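Local coordinates for protein 4-alpha-glucanotransferase (PDB 1TZ7) that is an amylomaltase-type 4-alpha-glucanotransferase, also called disproportionating enzyme or D-enzyme, built on a (beta/alpha)8 (TIM) barrel, at residues A[363-377]-A[387-401]. Sequence-based numbering, arbitrary orientation.
Sequences RYLRETFKIPGSRVI and EHLPHNVEENNVYYT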
loop_
_atom_site.group_PDB
_atom_site.type_symbol
_atom_site.label_atom_id
_atom_site.label_comp_id
_atom_site.label_asym_id
_atom_site.label_seq_id
_atom_site.Cartn_x
_atom_site.Cartn_y
_atom_site.Cartn_z
ATOM N N ARG A 363 -17.110 -2.436 14.161
ATOM C CA ARG A 363 -18.138 -2.245 13.132
ATOM C C ARG A 363 -18.921 -0.953 13.389
ATOM O O ARG A 363 -19.260 -0.239 12.461
ATOM C CB ARG A 363 -19.093 -3.439 13.096
ATOM C CG ARG A 363 -18.471 -4.718 12.550
ATOM C CD ARG A 363 -19.428 -5.914 12.524
ATOM N NE ARG A 363 -19.006 -6.968 13.447
ATOM C CZ ARG A 363 -18.365 -8.081 13.085
ATOM N NH1 ARG A 363 -18.064 -8.308 11.808
ATOM N NH2 ARG A 363 -18.024 -8.973 14.007
ATOM N N TYR A 364 -19.188 -0.660 14.660
ATOM C CA TYR A 364 -19.893 0.562 15.021
ATOM C C TYR A 364 -19.083 1.805 14.689
ATOM O O TYR A 364 -19.627 2.781 14.219
ATOM C CB TYR A 364 -20.245 0.575 16.496
ATOM C CG TYR A 364 -21.140 1.731 16.872
ATOM C CD1 TYR A 364 -22.481 1.738 16.508
ATOM C CD2 TYR A 364 -20.642 2.828 17.574
ATOM C CE1 TYR A 364 -23.310 2.800 16.839
ATOM C CE2 TYR A 364 -21.465 3.896 17.912
ATOM C CZ TYR A 364 -22.802 3.873 17.539
ATOM O OH TYR A 364 -23.628 4.920 17.865
ATOM N N LEU A 365 -17.774 1.760 14.944
ATOM C CA LEU A 365 -16.891 2.882 14.598
ATOM C C LEU A 365 -16.914 3.120 13.101
ATOM O O LEU A 365 -17.089 4.239 12.650
ATOM C CB LEU A 365 -15.454 2.610 15.062
ATOM C CG LEU A 365 -14.414 3.683 14.691
ATOM C CD1 LEU A 365 -14.697 4.987 15.425
ATOM C CD2 LEU A 365 -13.004 3.193 14.988
ATOM N N ARG A 366 -16.744 2.047 12.338
ATOM C CA ARG A 366 -16.742 2.125 10.888
ATOM C C ARG A 366 -18.049 2.741 10.365
ATOM O O ARG A 366 -18.026 3.657 9.564
ATOM C CB ARG A 366 -16.548 0.728 10.287
ATOM C CG ARG A 366 -16.173 0.732 8.814
ATOM C CD ARG A 366 -16.990 -0.217 7.972
ATOM N NE ARG A 366 -16.967 -1.574 8.498
ATOM C CZ ARG A 366 -18.055 -2.315 8.733
ATOM N NH1 ARG A 366 -19.269 -1.832 8.489
ATOM N NH2 ARG A 366 -17.925 -3.547 9.214
ATOM N N GLU A 367 -19.175 2.226 10.842
ATOM C CA GLU A 367 -20.480 2.582 10.287
ATOM C C GLU A 367 -20.956 3.947 10.789
ATOM O O GLU A 367 -21.764 4.601 10.145
ATOM C CB GLU A 367 -21.513 1.508 10.630
ATOM C CG GLU A 367 -21.296 0.193 9.883
ATOM C CD GLU A 367 -22.490 -0.750 9.977
ATOM O OE1 GLU A 367 -23.364 -0.533 10.849
ATOM O OE2 GLU A 367 -22.550 -1.709 9.181
ATOM N N THR A 368 -20.445 4.369 11.941
ATOM C CA THR A 368 -20.761 5.689 12.476
ATOM C C THR A 368 -20.284 6.781 11.513
ATOM O O THR A 368 -20.934 7.814 11.364
ATOM C CB THR A 368 -20.096 5.882 13.871
ATOM O OG1 THR A 368 -20.789 5.104 14.853
ATOM C CG2 THR A 368 -20.252 7.320 14.365
ATOM N N PHE A 369 -19.148 6.539 10.859
ATOM C CA PHE A 369 -18.570 7.516 9.940
ATOM C C PHE A 369 -18.757 7.116 8.475
ATOM O O PHE A 369 -18.125 7.690 7.584
ATOM C CB PHE A 369 -17.099 7.713 10.257
ATOM C CG PHE A 369 -16.858 8.332 11.591
ATOM C CD1 PHE A 369 -16.415 7.565 12.660
ATOM C CD2 PHE A 369 -17.093 9.686 11.791
ATOM C CE1 PHE A 369 -16.203 8.139 13.896
ATOM C CE2 PHE A 369 -16.880 10.265 13.027
ATOM C CZ PHE A 369 -16.436 9.496 14.080
ATOM N N LYS A 370 -19.640 6.137 8.239
ATOM C CA LYS A 370 -20.059 5.756 6.875
ATOM C C LYS A 370 -18.873 5.327 6.027
ATOM O O LYS A 370 -18.874 5.488 4.821
ATOM C CB LYS A 370 -20.805 6.917 6.186
ATOM C CG LYS A 370 -22.009 7.443 6.963
ATOM C CD LYS A 370 -23.121 6.400 7.058
ATOM C CE LYS A 370 -24.502 7.026 6.852
ATOM N NZ LYS A 370 -25.584 5.999 6.824
ATOM N N ILE A 371 -17.863 4.773 6.671
ATOM C CA ILE A 371 -16.700 4.281 5.965
ATOM C C ILE A 371 -16.991 2.874 5.431
ATOM O O ILE A 371 -17.353 1.984 6.198
ATOM C CB ILE A 371 -15.488 4.262 6.911
ATOM C CG1 ILE A 371 -15.147 5.697 7.350
ATOM C CG2 ILE A 371 -14.291 3.604 6.236
ATOM C CD1 ILE A 371 -14.117 5.776 8.480
ATOM N N PRO A 372 -16.846 2.674 4.112
ATOM C CA PRO A 372 -17.053 1.350 3.518
ATOM C C PRO A 372 -16.097 0.325 4.092
ATOM O O PRO A 372 -14.914 0.624 4.269
ATOM C CB PRO A 372 -16.759 1.577 2.024
ATOM C CG PRO A 372 -16.003 2.859 1.961
ATOM C CD PRO A 372 -16.475 3.680 3.101
ATOM N N GLY A 373 -16.607 -0.865 4.382
ATOM C CA GLY A 373 -15.776 -1.971 4.811
ATOM C C GLY A 373 -15.198 -2.741 3.637
ATOM O O GLY A 373 -15.376 -2.361 2.477
ATOM N N SER A 374 -14.502 -3.824 3.946
ATOM C CA SER A 374 -13.958 -4.717 2.932
ATOM C C SER A 374 -14.627 -6.095 3.043
ATOM O O SER A 374 -14.883 -6.583 4.138
ATOM C CB SER A 374 -12.434 -4.855 3.109
ATOM O OG SER A 374 -11.775 -3.628 2.846
ATOM N N ARG A 375 -14.910 -6.704 1.900
ATOM C CA ARG A 375 -15.335 -8.103 1.852
ATOM C C ARG A 375 -14.560 -8.850 0.774
ATOM O O ARG A 375 -14.156 -8.274 -0.226
ATOM C CB ARG A 375 -16.835 -8.204 1.574
ATOM C CG ARG A 375 -17.708 -7.448 2.556
ATOM C CD ARG A 375 -17.831 -8.107 3.922
ATOM N NE ARG A 375 -18.468 -7.214 4.885
ATOM C CZ ARG A 375 -19.791 -7.066 5.025
ATOM N NH1 ARG A 375 -20.269 -6.220 5.925
ATOM N NH2 ARG A 375 -20.635 -7.767 4.272
ATOM N N VAL A 376 -14.361 -10.140 0.993
ATOM C CA VAL A 376 -13.542 -10.959 0.110
ATOM C C VAL A 376 -14.248 -12.283 -0.117
ATOM O O VAL A 376 -14.504 -13.021 0.822
ATOM C CB VAL A 376 -12.129 -11.219 0.725
ATOM C CG1 VAL A 376 -11.218 -11.915 -0.282
ATOM C CG2 VAL A 376 -11.498 -9.909 1.187
ATOM N N ILE A 377 -14.572 -12.580 -1.368
ATOM C CA ILE A 377 -15.395 -13.752 -1.676
ATOM C C ILE A 377 -14.655 -15.060 -1.385
ATOM O O ILE A 377 -15.277 -16.107 -1.207
ATOM C CB ILE A 377 -15.879 -13.715 -3.140
ATOM C CG1 ILE A 377 -17.059 -14.670 -3.328
ATOM C CG2 ILE A 377 -14.742 -14.069 -4.095
ATOM C CD1 ILE A 377 -17.918 -14.341 -4.495
ATOM N N GLU A 387 -20.573 -13.335 6.080
ATOM C CA GLU A 387 -20.870 -11.975 5.658
ATOM C C GLU A 387 -20.168 -11.635 4.324
ATOM O O GLU A 387 -20.406 -10.580 3.745
ATOM C CB GLU A 387 -20.462 -10.968 6.756
ATOM C CG GLU A 387 -18.960 -10.795 6.935
ATOM C CD GLU A 387 -18.601 -10.019 8.202
ATOM O OE1 GLU A 387 -18.743 -10.582 9.305
ATOM O OE2 GLU A 387 -18.176 -8.856 8.091
ATOM N N HIS A 388 -19.313 -12.543 3.852
ATOM C CA HIS A 388 -18.602 -12.341 2.602
ATOM C C HIS A 388 -19.309 -13.020 1.415
ATOM O O HIS A 388 -18.849 -12.928 0.278
ATOM C CB HIS A 388 -17.172 -12.863 2.716
ATOM C CG HIS A 388 -16.374 -12.206 3.796
ATOM N ND1 HIS A 388 -15.297 -11.387 3.532
ATOM C CD2 HIS A 388 -16.488 -12.253 5.145
ATOM C CE1 HIS A 388 -14.785 -10.957 4.672
ATOM N NE2 HIS A 388 -15.489 -11.469 5.665
ATOM N N LEU A 389 -20.420 -13.697 1.682
ATOM C CA LEU A 389 -21.292 -14.167 0.604
ATOM C C LEU A 389 -21.959 -12.957 -0.092
ATOM O O LEU A 389 -22.354 -11.996 0.565
ATOM C CB LEU A 389 -22.362 -15.123 1.148
ATOM C CG LEU A 389 -21.855 -16.525 1.529
ATOM C CD1 LEU A 389 -22.842 -17.232 2.443
ATOM C CD2 LEU A 389 -21.589 -17.356 0.285
ATOM N N PRO A 390 -22.060 -13.011 -1.418
ATOM C CA PRO A 390 -22.612 -11.898 -2.205
ATOM C C PRO A 390 -23.905 -11.319 -1.633
ATOM O O PRO A 390 -24.041 -10.100 -1.545
ATOM C CB PRO A 390 -22.869 -12.533 -3.562
ATOM C CG PRO A 390 -21.859 -13.617 -3.665
ATOM C CD PRO A 390 -21.635 -14.131 -2.271
ATOM N N HIS A 391 -24.836 -12.180 -1.236
ATOM C CA HIS A 391 -26.143 -11.715 -0.780
ATOM C C HIS A 391 -26.116 -11.048 0.599
ATOM O O HIS A 391 -27.122 -10.485 1.036
ATOM C CB HIS A 391 -27.175 -12.850 -0.829
ATOM C CG HIS A 391 -27.110 -13.816 0.318
ATOM N ND1 HIS A 391 -26.784 -15.142 0.148
ATOM C CD2 HIS A 391 -27.398 -13.668 1.635
ATOM C CE1 HIS A 391 -26.847 -15.763 1.313
ATOM N NE2 HIS A 391 -27.216 -14.891 2.229
ATOM N N ASN A 392 -24.963 -11.098 1.264
ATOM C CA ASN A 392 -24.786 -10.460 2.570
ATOM C C ASN A 392 -23.952 -9.169 2.495
ATOM O O ASN A 392 -23.776 -8.487 3.497
ATOM C CB ASN A 392 -24.130 -11.452 3.558
ATOM C CG ASN A 392 -25.129 -12.423 4.156
ATOM O OD1 ASN A 392 -26.279 -12.076 4.382
ATOM N ND2 ASN A 392 -24.686 -13.661 4.418
ATOM N N VAL A 393 -23.446 -8.843 1.301
ATOM C CA VAL A 393 -22.612 -7.656 1.127
ATOM C C VAL A 393 -23.480 -6.429 0.814
ATOM O O VAL A 393 -24.105 -6.344 -0.254
ATOM C CB VAL A 393 -21.561 -7.852 -0.006
ATOM C CG1 VAL A 393 -20.717 -6.596 -0.177
ATOM C CG2 VAL A 393 -20.669 -9.048 0.291
ATOM N N GLU A 394 -23.510 -5.486 1.755
ATOM C CA GLU A 394 -24.292 -4.257 1.614
ATOM C C GLU A 394 -23.614 -3.310 0.635
ATOM O O GLU A 394 -22.470 -3.526 0.238
ATOM C CB GLU A 394 -24.439 -3.556 2.984
ATOM C CG GLU A 394 -24.980 -4.449 4.095
ATOM C CD GLU A 394 -23.884 -5.015 4.990
ATOM O OE1 GLU A 394 -22.812 -5.368 4.468
ATOM O OE2 GLU A 394 -24.104 -5.108 6.220
ATOM N N GLU A 395 -24.324 -2.250 0.262
ATOM C CA GLU A 395 -23.860 -1.323 -0.783
ATOM C C GLU A 395 -22.546 -0.652 -0.403
ATOM O O GLU A 395 -21.632 -0.538 -1.236
ATOM C CB GLU A 395 -24.916 -0.254 -1.058
ATOM C CG GLU A 395 -26.039 -0.704 -1.995
ATOM C CD GLU A 395 -27.211 -1.355 -1.261
ATOM O OE1 GLU A 395 -28.248 -1.627 -1.921
ATOM O OE2 GLU A 395 -27.098 -1.598 -0.034
ATOM N N ASN A 396 -22.447 -0.197 0.846
ATOM C CA ASN A 396 -21.271 0.546 1.289
ATOM C C ASN A 396 -20.122 -0.391 1.655
ATOM O O ASN A 396 -19.758 -0.535 2.830
ATOM C CB ASN A 396 -21.613 1.469 2.463
ATOM C CG ASN A 396 -20.614 2.605 2.617
ATOM O OD1 ASN A 396 -19.946 2.992 1.657
ATOM N ND2 ASN A 396 -20.507 3.138 3.820
ATOM N N ASN A 397 -19.558 -1.023 0.636
ATOM C CA ASN A 397 -18.463 -1.963 0.808
ATOM C C ASN A 397 -17.608 -1.996 -0.438
ATOM O O ASN A 397 -18.089 -1.716 -1.546
ATOM C CB ASN A 397 -19.000 -3.369 1.079
ATOM C CG ASN A 397 -19.397 -3.576 2.526
ATOM O OD1 ASN A 397 -18.644 -3.378 3.400
ATOM N ND2 ASN A 397 -20.563 -3.967 2.729
ATOM N N VAL A 398 -16.342 -2.333 -0.257
ATOM C CA VAL A 398 -15.489 -2.761 -1.344
ATOM C C VAL A 398 -15.386 -4.299 -1.315
ATOM O O VAL A 398 -15.000 -4.874 -0.311
ATOM C CB VAL A 398 -14.074 -2.142 -1.209
ATOM C CG1 VAL A 398 -13.260 -2.375 -2.478
ATOM C CG2 VAL A 398 -14.176 -0.635 -0.901
ATOM N N TYR A 399 -15.744 -4.939 -2.426
ATOM C CA TYR A 399 -15.847 -6.412 -2.502
ATOM C C TYR A 399 -14.740 -6.946 -3.407
ATOM O O TYR A 399 -14.729 -6.670 -4.606
ATOM C CB TYR A 399 -17.214 -6.799 -3.082
ATOM C CG TYR A 399 -17.700 -8.227 -2.803
ATOM C CD1 TYR A 399 -18.820 -8.727 -3.466
ATOM C CD2 TYR A 399 -17.057 -9.060 -1.882
ATOM C CE1 TYR A 399 -19.289 -10.009 -3.229
ATOM C CE2 TYR A 399 -17.522 -10.346 -1.638
ATOM C CZ TYR A 399 -18.650 -10.811 -2.326
ATOM O OH TYR A 399 -19.131 -12.072 -2.106
ATOM N N TYR A 400 -13.820 -7.709 -2.824
ATOM C CA TYR A 400 -12.668 -8.256 -3.551
ATOM C C TYR A 400 -12.916 -9.709 -3.923
ATOM O O TYR A 400 -13.593 -10.428 -3.201
ATOM C CB TYR A 400 -11.406 -8.167 -2.675
ATOM C CG TYR A 400 -11.001 -6.753 -2.332
ATOM C CD1 TYR A 400 -11.574 -6.085 -1.255
ATOM C CD2 TYR A 400 -10.048 -6.082 -3.088
ATOM C CE1 TYR A 400 -11.203 -4.783 -0.938
ATOM C CE2 TYR A 400 -9.671 -4.781 -2.783
ATOM C CZ TYR A 400 -10.251 -4.137 -1.708
ATOM O OH TYR A 400 -9.880 -2.837 -1.409
ATOM N N THR A 401 -12.353 -10.143 -5.051
ATOM C CA THR A 401 -12.213 -11.572 -5.317
ATOM C C THR A 401 -11.190 -12.143 -4.360
ATOM O O THR A 401 -11.455 -13.108 -3.647
ATOM C CB THR A 401 -11.771 -11.830 -6.792
ATOM O OG1 THR A 401 -10.591 -11.081 -7.096
ATOM C CG2 THR A 401 -12.810 -11.310 -7.777
#
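Arg375 reaches from strand 373-376 into residues 387-396. Arg375 NH1 and NH2 both reach Glu394 OE1, a salt bridge (NH1 3.1 Å) whose hydrogen bonds are both weak. NH2 makes weak hydrogen bonds to the backbone oxygens of Glu387 and Asn392, the latter at the guanidinium edge. Over one face lies the Glu387 side chain, with OE2 at a long 3.6 Å from Arg375 NE, a charge contact without a directed N-H. Asn397 ND2 lies over the opposite face. A bend at chi2 (-74°) turns the arginine chain so that its CD sits over the face of the His388 ring, a CH-pi contact. In the plane of that ring, His388 ND1 accepts from Val376 N at 3.0 Å. Arg363 NH1 adds a salt bridge to Glu387 OE1, tying helix 360-368 into the network.

Further out, Tyr399 OH donates to His388 O at 2.5 Å. Asn396 ND2 donates to Lys370 O, in the Schellman motif ending the helix, while OD1 accepts from Lys451 NZ.

Strands 373-376 and 397-400 are adjacent parallel strands of the (beta/alpha)8 barrel. Strand 452-456 lies beyond 397-400 and strand 350-352 beyond 373-376; helix 437-447 packs on Ile377 and Tyr399.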